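Local coordinates for Xaa-Pro dipeptidase (Mycobacterium tuberculosis, PDB 5E2C), which probably acts as a metal-dependent aminopeptidase of the Xaa-Pro dipeptidase family, here represented by its N-terminal creatinase/prolidase domain alone, at residues Lys9-Ile12 / Ala13-Gly16; Asp24-Asn27 / Val28-Leu31; Gly56-Arg59 / Thr60-Ala63; Gly110-Gly114 / Lys115-Leu119. All coordinates share one frame; numbering follows the deposited sequence.

Contact 1: Lys9-Ile12 / Ala13-Gly16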
ATOM      1  N   LYS A   9       0.868   6.238 -23.363  1.00 14.13           N
ATOM      2  CA  LYS A   9       1.947   5.474 -24.001  1.00 15.47           C
ATOM      3  C   LYS A   9       3.181   6.337 -24.214  1.00 16.41           C
ATOM      4  O   LYS A   9       4.291   5.888 -23.971  1.00 15.85           O
ATOM      5  CB  LYS A   9       1.500   4.878 -25.330  1.00 15.87           C
ATOM      6  CG  LYS A   9       0.452   3.798 -25.159  1.00 15.79           C
ATOM      7  CD  LYS A   9       0.154   3.120 -26.482  1.00 18.07           C
ATOM      8  CE  LYS A   9      -0.870   2.020 -26.286  1.00 19.53           C
ATOM      9  NZ  LYS A   9      -0.869   1.075 -27.414  1.00 21.77           N
ATOM     10  N   ALA A  10       2.984   7.576 -24.640  1.00 16.94           N
ATOM     11  CA  ALA A  10       4.110   8.479 -24.839  1.00 19.58           C
ATOM     12  C   ALA A  10       4.855   8.718 -23.528  1.00 18.08           C
ATOM     13  O   ALA A  10       6.091   8.765 -23.500  1.00 20.83           O
ATOM     14  CB  ALA A  10       3.633   9.802 -25.426  1.00 21.61           C
ATOM     15  N   GLN A  11       4.116   8.884 -22.437  1.00 15.79           N
ATOM     16  CA  GLN A  11       4.747   9.101 -21.139  1.00 18.30           C
ATOM     17  C   GLN A  11       5.423   7.832 -20.594  1.00 18.34           C
ATOM     18  O   GLN A  11       6.496   7.902 -19.981  1.00 19.46           O
ATOM     19  CB  GLN A  11       3.756   9.651 -20.117  1.00 20.27           C
ATOM     20  CG  GLN A  11       4.454  10.218 -18.894  1.00 25.76           C
ATOM     21  CD  GLN A  11       5.490  11.262 -19.281  1.00 29.72           C
ATOM     22  OE1 GLN A  11       5.153  12.261 -19.908  1.00 29.20           O
ATOM     23  NE2 GLN A  11       6.765  11.012 -18.946  1.00 35.47           N
ATOM     24  N   ILE A  12       4.804   6.681 -20.832  1.00 14.38           N
ATOM     25  CA  ILE A  12       5.389   5.413 -20.451  1.00 15.18           C
ATOM     26  C   ILE A  12       6.770   5.309 -21.123  1.00 17.85           C
ATOM     27  O   ILE A  12       7.778   5.022 -20.472  1.00 15.89           O
ATOM     28  CB  ILE A  12       4.460   4.233 -20.847  1.00 16.11           C
ATOM     29  CG1 ILE A  12       3.180   4.275 -20.000  1.00 16.36           C
ATOM     30  CG2 ILE A  12       5.133   2.881 -20.652  1.00 17.26           C
ATOM     31  CD1 ILE A  12       2.155   3.237 -20.396  1.00 17.25           C
ATOM     32  N   ALA A  13       6.810   5.573 -22.423  1.00 19.02           N
ATOM     33  CA  ALA A  13       8.053   5.447 -23.179  1.00 20.42           C
ATOM     34  C   ALA A  13       9.081   6.466 -22.707  1.00 21.30           C
ATOM     35  O   ALA A  13      10.268   6.136 -22.550  1.00 23.76           O
ATOM     36  CB  ALA A  13       7.783   5.594 -24.668  1.00 20.84           C
ATOM     37  N   ALA A  14       8.633   7.695 -22.465  1.00 22.23           N
ATOM     38  CA  ALA A  14       9.515   8.760 -21.975  1.00 21.97           C
ATOM     39  C   ALA A  14      10.117   8.455 -20.605  1.00 25.00           C
ATOM     40  O   ALA A  14      11.198   8.948 -20.278  1.00 26.62           O
ATOM     41  CB  ALA A  14       8.764  10.077 -21.912  1.00 22.48           C
ATOM     42  N   SER A  15       9.408   7.653 -19.808  1.00 21.89           N
ATOM     43  CA  SER A  15       9.861   7.278 -18.479  1.00 21.04           C
ATOM     44  C   SER A  15      10.760   6.035 -18.514  1.00 19.40           C
ATOM     45  O   SER A  15      11.198   5.554 -17.467  1.00 22.30           O
ATOM     46  CB  SER A  15       8.652   7.002 -17.582  1.00 21.97           C
ATOM     47  OG  SER A  15       7.936   8.192 -17.339  1.00 26.88           O
ATOM     48  N   GLY A  16      11.029   5.506 -19.703  1.00 19.70           N
ATOM     49  CA  GLY A  16      11.888   4.327 -19.850  1.00 20.28           C
ATOM     50  C   GLY A  16      11.214   3.012 -19.490  1.00 20.13           C
ATOM     51  O   GLY A  16      11.890   2.026 -19.184  1.00 19.28           O
TER
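Ser15 meets the carbonyl of Gln11 in the last turn of helix 3-14 with both its hydroxyl and its amide. Ser15 OG donates to Gln11 O at 3.0 Å and Ser15 N to the same oxygen at 2.9 Å, the two donors arriving from opposite faces of the carbonyl plane, so one acceptor is gripped from both sides. With OG anti to the carbonyl carbon (chi1 -68°) and lying beside the backbone N, hydroxyl and amide can share that target. A weak branch runs from Ser15 N to Ile12 O. The Gln11 chain bends at chi2 (54°), which swings Gln11 NE2 forward along the helix until it lies 3.7 Å from Ala14 CB; the Gln11 side chain also touches Thr125 and Ser128. Behind this end the regular turns continue, Ala13 N bonding to Lys9 O at 3.0 Å and Ala14 N to Ala10 O at 2.9 Å. Ile12 packs on Val43 and Ala45, while Lys9 NZ bonds to the carbonyls of Asp46 and Arg48; these contacts join the helix to strand 40-44 and the loop after it. Gly16, at positive phi (77°) with Gly16 N bonded to Ala13 O at 3.0 Å, ends the helix in a Schellman motif, the common C-terminal cap.

Contact 2: Asp24-Asn27 / Val28-Leu31; sequences DLIN and VRYL
From Val28 N to Asp24 O (2.9 Å) through Arg29 to Leu25 and Tyr30 to Ile26 as far as Leu31 N to Asn27 O (3.1 Å), four successive i to i+4 backbone bonds open helix 25-32. Asp24 is the N-cap: Asp24 OD1 takes Ile26 N at 2.9 Å on the anti side of the carboxylate, while OD2 is held by His98. In the conformer given, one of two, Arg29 folds back over the first turn. There its chain bends at chi3 (67°), laying the guanidinium with one face over Ile26 CA, and Arg29 NH1 is 4.1 Å from Ile26 CA. In this copy a water in the guanidinium plane accepts from Arg29 NH1 at 2.7 Å and makes a weak bond to Leu25 O. Val28 CG2 sits beside its own backbone N, 3.4 Å from Asp24 O, and Leu31 CG lies 3.2 Å from Asn27 O, so both branched chains lie against carbonyls of the preceding turn. Asn27 ND2 bonds to Glu96 and Glu127. The buried face, made of Asn27, Val28 and Leu31, rests on Ile22 of strand 19-22; Tyr30 packs on Val126 and makes a cation-pi contact with Arg130, and the carbonyls of Tyr30 and Leu31 receive Arg4 and Arg5 of helix 3-14.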
ATOM      1  N   ASP A  24      -4.860   2.438  -9.349  1.00  8.98           N
ATOM      2  CA  ASP A  24      -5.681   3.496  -8.723  1.00 10.60           C
ATOM      3  C   ASP A  24      -6.967   3.575  -9.539  1.00 11.00           C
ATOM      4  O   ASP A  24      -6.925   3.795 -10.740  1.00  9.66           O
ATOM      5  CB  ASP A  24      -4.884   4.823  -8.732  1.00 12.63           C
ATOM      6  CG  ASP A  24      -5.624   5.991  -8.070  1.00 16.63           C
ATOM      7  OD1 ASP A  24      -6.858   6.069  -8.165  1.00 19.86           O
ATOM      8  OD2 ASP A  24      -4.964   6.862  -7.470  1.00 16.22           O
ATOM      9  N   LEU A  25      -8.106   3.361  -8.894  1.00 12.24           N
ATOM     10  CA  LEU A  25      -9.379   3.322  -9.597  1.00 13.91           C
ATOM     11  C   LEU A  25      -9.747   4.635 -10.309  1.00 12.02           C
ATOM     12  O   LEU A  25     -10.372   4.598 -11.366  1.00 11.65           O
ATOM     13  CB  LEU A  25     -10.495   2.880  -8.661  1.00 16.38           C
ATOM     14  CG  LEU A  25     -10.325   1.464  -8.106  1.00 19.26           C
ATOM     15  CD1 LEU A  25     -11.482   1.171  -7.168  1.00 22.75           C
ATOM     16  CD2 LEU A  25     -10.227   0.418  -9.212  1.00 21.33           C
ATOM     17  N   ILE A  26      -9.305   5.775  -9.772  1.00 13.39           N
ATOM     18  CA  ILE A  26      -9.479   7.051 -10.455  1.00 13.22           C
ATOM     19  C   ILE A  26      -8.772   7.001 -11.802  1.00 10.98           C
ATOM     20  O   ILE A  26      -9.306   7.419 -12.810  1.00  9.90           O
ATOM     21  CB  ILE A  26      -8.941   8.237  -9.613  1.00 15.60           C
ATOM     22  CG1 ILE A  26      -9.758   8.390  -8.332  1.00 20.20           C
ATOM     23  CG2 ILE A  26      -8.989   9.530 -10.413  1.00 17.23           C
ATOM     24  CD1 ILE A  26      -9.152   9.360  -7.327  1.00 22.08           C
ATOM     25  N   ASN A  27      -7.559   6.463 -11.824  1.00 10.14           N
ATOM     26  CA  ASN A  27      -6.806   6.382 -13.061  1.00  9.79           C
ATOM     27  C   ASN A  27      -7.307   5.312 -14.023  1.00 10.36           C
ATOM     28  O   ASN A  27      -7.235   5.478 -15.257  1.00 11.11           O
ATOM     29  CB  ASN A  27      -5.331   6.181 -12.728  1.00 10.24           C
ATOM     30  CG  ASN A  27      -4.736   7.406 -12.079  1.00 11.41           C
ATOM     31  OD1 ASN A  27      -5.275   8.525 -12.205  1.00 12.49           O
ATOM     32  ND2 ASN A  27      -3.632   7.219 -11.387  1.00 11.77           N
ATOM     33  N   VAL A  28      -7.784   4.203 -13.470  1.00  8.96           N
ATOM     34  CA  VAL A  28      -8.383   3.152 -14.289  1.00  9.31           C
ATOM     35  C   VAL A  28      -9.600   3.742 -15.011  1.00 10.33           C
ATOM     36  O   VAL A  28      -9.742   3.589 -16.222  1.00  9.73           O
ATOM     37  CB  VAL A  28      -8.799   1.935 -13.445  1.00  9.08           C
ATOM     38  CG1 VAL A  28      -9.628   0.960 -14.257  1.00 10.02           C
ATOM     39  CG2 VAL A  28      -7.590   1.202 -12.875  1.00  9.11           C
ATOM     40  N   ARG A  29     -10.451   4.429 -14.254  0.50 11.31           N
ATOM     41  CA  ARG A  29     -11.640   5.055 -14.821  0.50 12.49           C
ATOM     42  C   ARG A  29     -11.275   6.072 -15.912  0.50 11.80           C
ATOM     43  O   ARG A  29     -11.882   6.086 -16.990  0.50 11.65           O
ATOM     44  CB  ARG A  29     -12.455   5.721 -13.710  0.50 14.47           C
ATOM     45  CG  ARG A  29     -13.850   6.147 -14.125  0.50 16.41           C
ATOM     46  CD  ARG A  29     -14.673   6.594 -12.926  0.50 17.67           C
ATOM     47  NE  ARG A  29     -14.153   7.825 -12.333  0.50 20.71           N
ATOM     48  CZ  ARG A  29     -13.623   7.922 -11.114  0.50 23.07           C
ATOM     49  NH1 ARG A  29     -13.531   6.856 -10.324  0.50 25.55           N
ATOM     50  NH2 ARG A  29     -13.179   9.095 -10.686  0.50 20.63           N
ATOM     51  N   TYR A  30     -10.270   6.904 -15.638  1.00 10.94           N
ATOM     52  CA  TYR A  30      -9.824   7.935 -16.591  1.00 11.35           C
ATOM     53  C   TYR A  30      -9.408   7.327 -17.931  1.00 10.55           C
ATOM     54  O   TYR A  30      -9.774   7.833 -19.001  1.00 10.26           O
ATOM     55  CB  TYR A  30      -8.673   8.739 -15.984  1.00 12.39           C
ATOM     56  CG  TYR A  30      -8.144   9.818 -16.875  1.00 15.32           C
ATOM     57  CD1 TYR A  30      -8.875  10.975 -17.091  1.00 17.17           C
ATOM     58  CD2 TYR A  30      -6.925   9.673 -17.526  1.00 16.41           C
ATOM     59  CE1 TYR A  30      -8.398  11.969 -17.920  1.00 18.94           C
ATOM     60  CE2 TYR A  30      -6.428  10.673 -18.351  1.00 17.63           C
ATOM     61  CZ  TYR A  30      -7.180  11.812 -18.553  1.00 18.76           C
ATOM     62  OH  TYR A  30      -6.704  12.798 -19.378  1.00 22.17           O
ATOM     63  N   LEU A  31      -8.677   6.211 -17.864  1.00  8.76           N
ATOM     64  CA  LEU A  31      -8.124   5.583 -19.031  1.00  9.02           C
ATOM     65  C   LEU A  31      -9.032   4.614 -19.771  1.00 10.89           C
ATOM     66  O   LEU A  31      -8.761   4.305 -20.918  1.00 12.29           O
ATOM     67  CB  LEU A  31      -6.838   4.820 -18.649  1.00  9.12           C
ATOM     68  CG  LEU A  31      -5.725   5.724 -18.106  1.00  9.02           C
ATOM     69  CD1 LEU A  31      -4.668   4.863 -17.435  1.00  9.68           C
ATOM     70  CD2 LEU A  31      -5.122   6.557 -19.211  1.00 10.19           C
TER
HETATM   71  O   HOH W   1     -13.650   4.136 -10.493  1.00 33.45           O

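Contact 3: Gly56-Arg59 / Thr60-Ala63; sequences GRYR and TQAA
Ala62 N donates to Tyr58 O at 2.8 Å, a nearly straight bond with an N-H...O angle of 165°, and Ala63 N follows with a longer one to Arg59 O at 3.2 Å. These bonds close the first turn of helix 59-65, with Tyr58 at the N-cap position. Two waters extend the start of the helix: one accepts from Gln61 N at 3.1 Å and donates to Arg57 O at 2.9 Å, the other accepts from Thr60 N at 3.1 Å and donates weakly to Arg57 O. Backbone amides of the first turn are thus linked through water to the residue ahead of the cap. Among the side chains, Tyr58 and Gln61 run side by side in the same direction. Gln61 keeps its chain extended from a CG anti to the backbone N (chi1 -174°), which brings Gln61 OE1 to the tyrosine edge, 3.8 Å from Tyr58 CD1, with ring and amide planes 85° apart. Both polar ends are held further out: Tyr58 OH bonds to Ser37, and Gln61 NE2 to Gln65. Arg57 CB lies over one face of the Tyr58 ring, off toward its rim; the Arg57 guanidinium turns a face to Tyr58 CE2 while NE makes a salt bridge to Asp55. Ala62 is the inward residue, packed on Leu52 and Thr54 of strand 51-54, on Val71 of strand 70-73 and on Phe34, while Arg59 reaches Ile73; the helix links these two parallel neighbouring strands.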
ATOM      1  N   GLY A  56     -15.787 -11.094 -11.325  1.00 15.34           N
ATOM      2  CA  GLY A  56     -17.068 -11.523 -11.903  1.00 16.19           C
ATOM      3  C   GLY A  56     -18.272 -10.625 -11.623  1.00 16.02           C
ATOM      4  O   GLY A  56     -19.225 -10.621 -12.398  1.00 17.10           O
ATOM      5  N   ARG A  57     -18.222  -9.855 -10.539  1.00 16.61           N
ATOM      6  CA  ARG A  57     -19.313  -8.930 -10.184  1.00 16.40           C
ATOM      7  C   ARG A  57     -19.515  -7.907 -11.313  1.00 15.77           C
ATOM      8  O   ARG A  57     -20.614  -7.399 -11.519  1.00 15.32           O
ATOM      9  CB  ARG A  57     -19.003  -8.184  -8.876  1.00 17.96           C
ATOM     10  CG  ARG A  57     -18.864  -9.046  -7.611  1.00 18.67           C
ATOM     11  CD  ARG A  57     -18.380  -8.221  -6.409  1.00 19.55           C
ATOM     12  NE  ARG A  57     -17.034  -7.689  -6.571  1.00 19.14           N
ATOM     13  CZ  ARG A  57     -16.446  -6.814  -5.757  1.00 19.04           C
ATOM     14  NH1 ARG A  57     -17.070  -6.329  -4.695  1.00 21.64           N
ATOM     15  NH2 ARG A  57     -15.205  -6.406  -6.012  1.00 18.96           N
ATOM     16  N   TYR A  58     -18.448  -7.641 -12.060  1.00 14.54           N
ATOM     17  CA  TYR A  58     -18.409  -6.543 -13.015  1.00 14.50           C
ATOM     18  C   TYR A  58     -18.288  -6.949 -14.480  1.00 13.78           C
ATOM     19  O   TYR A  58     -17.974  -6.103 -15.339  1.00 14.05           O
ATOM     20  CB  TYR A  58     -17.237  -5.642 -12.649  1.00 14.74           C
ATOM     21  CG  TYR A  58     -17.437  -4.956 -11.324  1.00 13.21           C
ATOM     22  CD1 TYR A  58     -18.478  -4.058 -11.144  1.00 14.15           C
ATOM     23  CD2 TYR A  58     -16.603  -5.221 -10.246  1.00 14.52           C
ATOM     24  CE1 TYR A  58     -18.659  -3.424  -9.942  1.00 14.87           C
ATOM     25  CE2 TYR A  58     -16.792  -4.601  -9.026  1.00 15.46           C
ATOM     26  CZ  TYR A  58     -17.833  -3.710  -8.883  1.00 14.67           C
ATOM     27  OH  TYR A  58     -18.012  -3.085  -7.682  1.00 20.36           O
ATOM     28  N   ARG A  59     -18.512  -8.226 -14.777  1.00 15.02           N
ATOM     29  CA  ARG A  59     -18.411  -8.722 -16.143  1.00 17.23           C
ATOM     30  C   ARG A  59     -19.292  -7.951 -17.120  1.00 16.87           C
ATOM     31  O   ARG A  59     -18.825  -7.511 -18.166  1.00 16.46           O
ATOM     32  CB  ARG A  59     -18.748 -10.211 -16.209  1.00 20.09           C
ATOM     33  CG  ARG A  59     -18.485 -10.832 -17.571  1.00 23.29           C
ATOM     34  CD  ARG A  59     -19.099 -12.216 -17.664  1.00 28.26           C
ATOM     35  NE  ARG A  59     -18.533 -13.110 -16.659  1.00 31.85           N
ATOM     36  CZ  ARG A  59     -17.425 -13.835 -16.810  1.00 33.05           C
ATOM     37  NH1 ARG A  59     -16.725 -13.805 -17.943  1.00 36.32           N
ATOM     38  NH2 ARG A  59     -17.013 -14.610 -15.811  1.00 33.90           N
ATOM     39  N   THR A  60     -20.561  -7.789 -16.770  0.50 16.25           N
ATOM     40  CA  THR A  60     -21.497  -7.070 -17.630  0.50 16.44           C
ATOM     41  C   THR A  60     -21.122  -5.591 -17.763  0.50 14.39           C
ATOM     42  O   THR A  60     -21.155  -5.026 -18.859  0.50 15.03           O
ATOM     43  CB  THR A  60     -22.929  -7.209 -17.086  0.50 17.25           C
ATOM     44  OG1 THR A  60     -23.330  -8.583 -17.161  0.50 22.35           O
ATOM     45  CG2 THR A  60     -23.881  -6.359 -17.884  0.50 17.96           C
ATOM     46  N   GLN A  61     -20.738  -4.980 -16.648  1.00 14.06           N
ATOM     47  CA  GLN A  61     -20.395  -3.555 -16.621  1.00 13.42           C
ATOM     48  C   GLN A  61     -19.142  -3.254 -17.432  1.00 12.63           C
ATOM     49  O   GLN A  61     -19.086  -2.258 -18.142  1.00 12.11           O
ATOM     50  CB  GLN A  61     -20.197  -3.065 -15.190  1.00 13.74           C
ATOM     51  CG  GLN A  61     -19.977  -1.565 -15.075  1.00 14.21           C
ATOM     52  CD  GLN A  61     -20.038  -1.068 -13.647  1.00 16.55           C
ATOM     53  OE1 GLN A  61     -20.786  -1.610 -12.815  1.00 18.82           O
ATOM     54  NE2 GLN A  61     -19.274  -0.034 -13.348  1.00 15.82           N
ATOM     55  N   ALA A  62     -18.124  -4.097 -17.316  1.00 11.92           N
ATOM     56  CA  ALA A  62     -16.906  -3.884 -18.089  1.00 12.12           C
ATOM     57  C   ALA A  62     -17.208  -4.028 -19.582  1.00 12.14           C
ATOM     58  O   ALA A  62     -16.651  -3.317 -20.413  1.00 12.33           O
ATOM     59  CB  ALA A  62     -15.811  -4.850 -17.656  1.00 12.04           C
ATOM     60  N   ALA A  63     -18.117  -4.937 -19.927  1.00 12.74           N
ATOM     61  CA  ALA A  63     -18.470  -5.133 -21.324  1.00 13.28           C
ATOM     62  C   ALA A  63     -19.153  -3.905 -21.919  1.00 12.08           C
ATOM     63  O   ALA A  63     -18.889  -3.561 -23.066  1.00 14.72           O
ATOM     64  CB  ALA A  63     -19.343  -6.367 -21.504  1.00 14.21           C
TER
HETATM   65  O   HOH W   2     -21.598  -6.000 -13.888  1.00 17.93           O
HETATM   66  O   HOH W   3     -21.747  -9.098 -14.278  1.00 21.92           O

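Contact 4: Gly110-Gly114 / Lys115-Leu119; sequences GALEG and KNTEL
Leu112 CD1 wedges between Thr117 and Leu119 across the turn that follows helix 102-111, and Leu112 CD2 lies on Thr117. Leu112 CD1 is 3.7 Å from Thr117 CG2 and 3.8 Å from Leu119 CG, and Leu112 CD2 is 3.8 Å from Thr117 CB; the leucine crosses Thr117 at about a right angle. With chi1 -60°, Thr117 CG2 stands anti to its N and meets Leu112, while OG1 bonds to Val90 O. Leu119 in turn rests on Leu105, Leu108 and Ala109 of the helix and on Leu93 and Phe95 of strand 92-95. The backbone reverses in a type II turn from Leu112 to Lys115, with Gly114 at positive phi (83°). It is closed by Lys115 N to Leu112 O at 2.9 Å, the donor standing above the carbonyl plane. A water donates to Leu112 O and Lys115 O, at 2.8 Å each. The Lys115 chain, bent at chi2 and chi4, curls back so that NZ reaches a second water, which donates to Ala111 O. In this closing part of a beta-alpha-beta unit, Leu112 supplies the apolar contact and direct and water-borne bonds hold the turn's backbone; the water between Lys115 NZ and Ala111 O would probably help to stabilise the charge.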
ATOM      1  N   GLY A 110       5.703 -12.159  -7.471  1.00 11.39           N
ATOM      2  CA  GLY A 110       5.487 -13.607  -7.578  1.00 13.62           C
ATOM      3  C   GLY A 110       4.977 -14.009  -8.949  1.00 14.03           C
ATOM      4  O   GLY A 110       5.389 -15.029  -9.512  1.00 15.84           O
ATOM      5  N   ALA A 111       4.103 -13.195  -9.522  1.00 13.34           N
ATOM      6  CA  ALA A 111       3.567 -13.475 -10.852  1.00 13.51           C
ATOM      7  C   ALA A 111       4.627 -13.334 -11.940  1.00 13.17           C
ATOM      8  O   ALA A 111       4.428 -13.817 -13.045  1.00 15.85           O
ATOM      9  CB  ALA A 111       2.387 -12.558 -11.158  1.00 13.96           C
ATOM     10  N   LEU A 112       5.746 -12.676 -11.623  1.00 13.09           N
ATOM     11  CA  LEU A 112       6.816 -12.440 -12.569  1.00 14.17           C
ATOM     12  C   LEU A 112       8.033 -13.337 -12.310  1.00 15.64           C
ATOM     13  O   LEU A 112       9.063 -13.172 -12.957  1.00 17.90           O
ATOM     14  CB  LEU A 112       7.243 -10.968 -12.501  1.00 13.62           C
ATOM     15  CG  LEU A 112       6.187  -9.963 -12.988  1.00 14.08           C
ATOM     16  CD1 LEU A 112       6.627  -8.544 -12.678  1.00 15.62           C
ATOM     17  CD2 LEU A 112       5.919 -10.128 -14.472  1.00 14.53           C
ATOM     18  N   GLU A 113       7.934 -14.285 -11.384  1.00 15.44           N
ATOM     19  CA  GLU A 113       9.106 -15.111 -11.086  1.00 17.33           C
ATOM     20  C   GLU A 113       9.570 -15.872 -12.337  1.00 17.60           C
ATOM     21  O   GLU A 113       8.769 -16.505 -13.037  1.00 18.43           O
ATOM     22  CB  GLU A 113       8.835 -16.079  -9.941  1.00 20.20           C
ATOM     23  CG  GLU A 113      10.091 -16.809  -9.462  1.00 23.38           C
ATOM     24  CD  GLU A 113       9.852 -17.616  -8.194  1.00 26.80           C
ATOM     25  OE1 GLU A 113       8.767 -18.201  -8.078  1.00 22.16           O
ATOM     26  OE2 GLU A 113      10.753 -17.669  -7.320  1.00 30.10           O
ATOM     27  N   GLY A 114      10.865 -15.780 -12.620  1.00 20.42           N
ATOM     28  CA  GLY A 114      11.449 -16.459 -13.774  1.00 24.24           C
ATOM     29  C   GLY A 114      11.290 -15.693 -15.072  1.00 26.32           C
ATOM     30  O   GLY A 114      11.651 -16.196 -16.128  1.00 27.17           O
ATOM     31  N   LYS A 115      10.732 -14.486 -14.999  1.00 25.26           N
ATOM     32  CA  LYS A 115      10.603 -13.615 -16.160  1.00 23.51           C
ATOM     33  C   LYS A 115      11.571 -12.481 -15.938  1.00 23.81           C
ATOM     34  O   LYS A 115      11.888 -12.143 -14.798  1.00 30.54           O
ATOM     35  CB  LYS A 115       9.190 -13.034 -16.273  1.00 24.88           C
ATOM     36  CG  LYS A 115       8.074 -14.056 -16.379  1.00 26.28           C
ATOM     37  CD  LYS A 115       8.288 -14.987 -17.561  1.00 30.89           C
ATOM     38  CE  LYS A 115       6.993 -15.634 -18.017  1.00 33.96           C
ATOM     39  NZ  LYS A 115       6.165 -16.129 -16.883  1.00 35.93           N
ATOM     40  N   ASN A 116      12.039 -11.874 -17.014  1.00 25.63           N
ATOM     41  CA  ASN A 116      12.966 -10.765 -16.865  1.00 28.49           C
ATOM     42  C   ASN A 116      12.178  -9.472 -16.982  1.00 27.52           C
ATOM     43  O   ASN A 116      12.325  -8.695 -17.927  1.00 28.81           O
ATOM     44  CB  ASN A 116      14.112 -10.895 -17.864  1.00 34.88           C
ATOM     45  CG  ASN A 116      14.997 -12.104 -17.556  1.00 42.21           C
ATOM     46  OD1 ASN A 116      15.593 -12.191 -16.478  1.00 47.92           O
ATOM     47  ND2 ASN A 116      15.066 -13.051 -18.488  1.00 48.11           N
ATOM     48  N   THR A 117      11.287  -9.293 -16.017  1.00 22.77           N
ATOM     49  CA  THR A 117      10.453  -8.096 -15.911  1.00 19.13           C
ATOM     50  C   THR A 117      10.749  -7.459 -14.572  1.00 17.43           C
ATOM     51  O   THR A 117      10.610  -8.119 -13.543  1.00 20.42           O
ATOM     52  CB  THR A 117       8.956  -8.451 -15.950  1.00 18.31           C
ATOM     53  OG1 THR A 117       8.648  -9.120 -17.180  1.00 19.69           O
ATOM     54  CG2 THR A 117       8.098  -7.186 -15.825  1.00 18.51           C
ATOM     55  N   GLU A 118      11.163  -6.193 -14.582  1.00 16.22           N
ATOM     56  CA  GLU A 118      11.424  -5.437 -13.362  1.00 16.60           C
ATOM     57  C   GLU A 118      10.208  -4.551 -13.058  1.00 14.40           C
ATOM     58  O   GLU A 118       9.694  -3.863 -13.948  1.00 13.98           O
ATOM     59  CB  GLU A 118      12.659  -4.541 -13.536  1.00 21.01           C
ATOM     60  CG  GLU A 118      13.020  -3.696 -12.307  1.00 25.02           C
ATOM     61  CD  GLU A 118      14.037  -2.584 -12.587  1.00 31.88           C
ATOM     62  OE1 GLU A 118      14.570  -2.503 -13.710  1.00 31.91           O
ATOM     63  OE2 GLU A 118      14.302  -1.765 -11.675  1.00 38.70           O
ATOM     64  N   LEU A 119       9.774  -4.552 -11.803  1.00 13.57           N
ATOM     65  CA  LEU A 119       8.699  -3.670 -11.358  1.00 13.11           C
ATOM     66  C   LEU A 119       9.302  -2.335 -10.971  1.00 13.38           C
ATOM     67  O   LEU A 119      10.196  -2.279 -10.122  1.00 16.83           O
ATOM     68  CB  LEU A 119       7.971  -4.278 -10.165  1.00 13.37           C
ATOM     69  CG  LEU A 119       7.076  -5.462 -10.562  1.00 12.12           C
ATOM     70  CD1 LEU A 119       6.864  -6.403  -9.385  1.00 13.37           C
ATOM     71  CD2 LEU A 119       5.751  -4.947 -11.115  1.00 12.02           C
TER
HETATM   72  O   HOH W   4       4.684 -13.770 -15.947  1.00 22.55           O
HETATM   73  O   HOH W   5      11.049 -11.371 -12.253  1.00 40.63           O

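In the fold
From the N terminus, contact 1 ends helix 3-14 and turns the chain toward strand 19-22. After that strand, contact 2 starts helix 25-32, its centre about 18 Å from that of contact 1. Strands 40-44 and 51-54 follow before contact 3 starts helix 59-65, which leads to strand 70-73. After helix 77-87 and strand 92-95, contact 4 closes the turn from helix 102-111 into strand 118-121, completing a beta-alpha-beta unit; 70-73 and 118-121 are the outermost strands of this chain's sheet. All four are local and in series; none nests within, crosses or touches another. Contacts 1 and 3 lie on opposite sides of the chain's centre, as do contacts 2 and 4. Together they mark helix ends around one six-stranded mixed sheet.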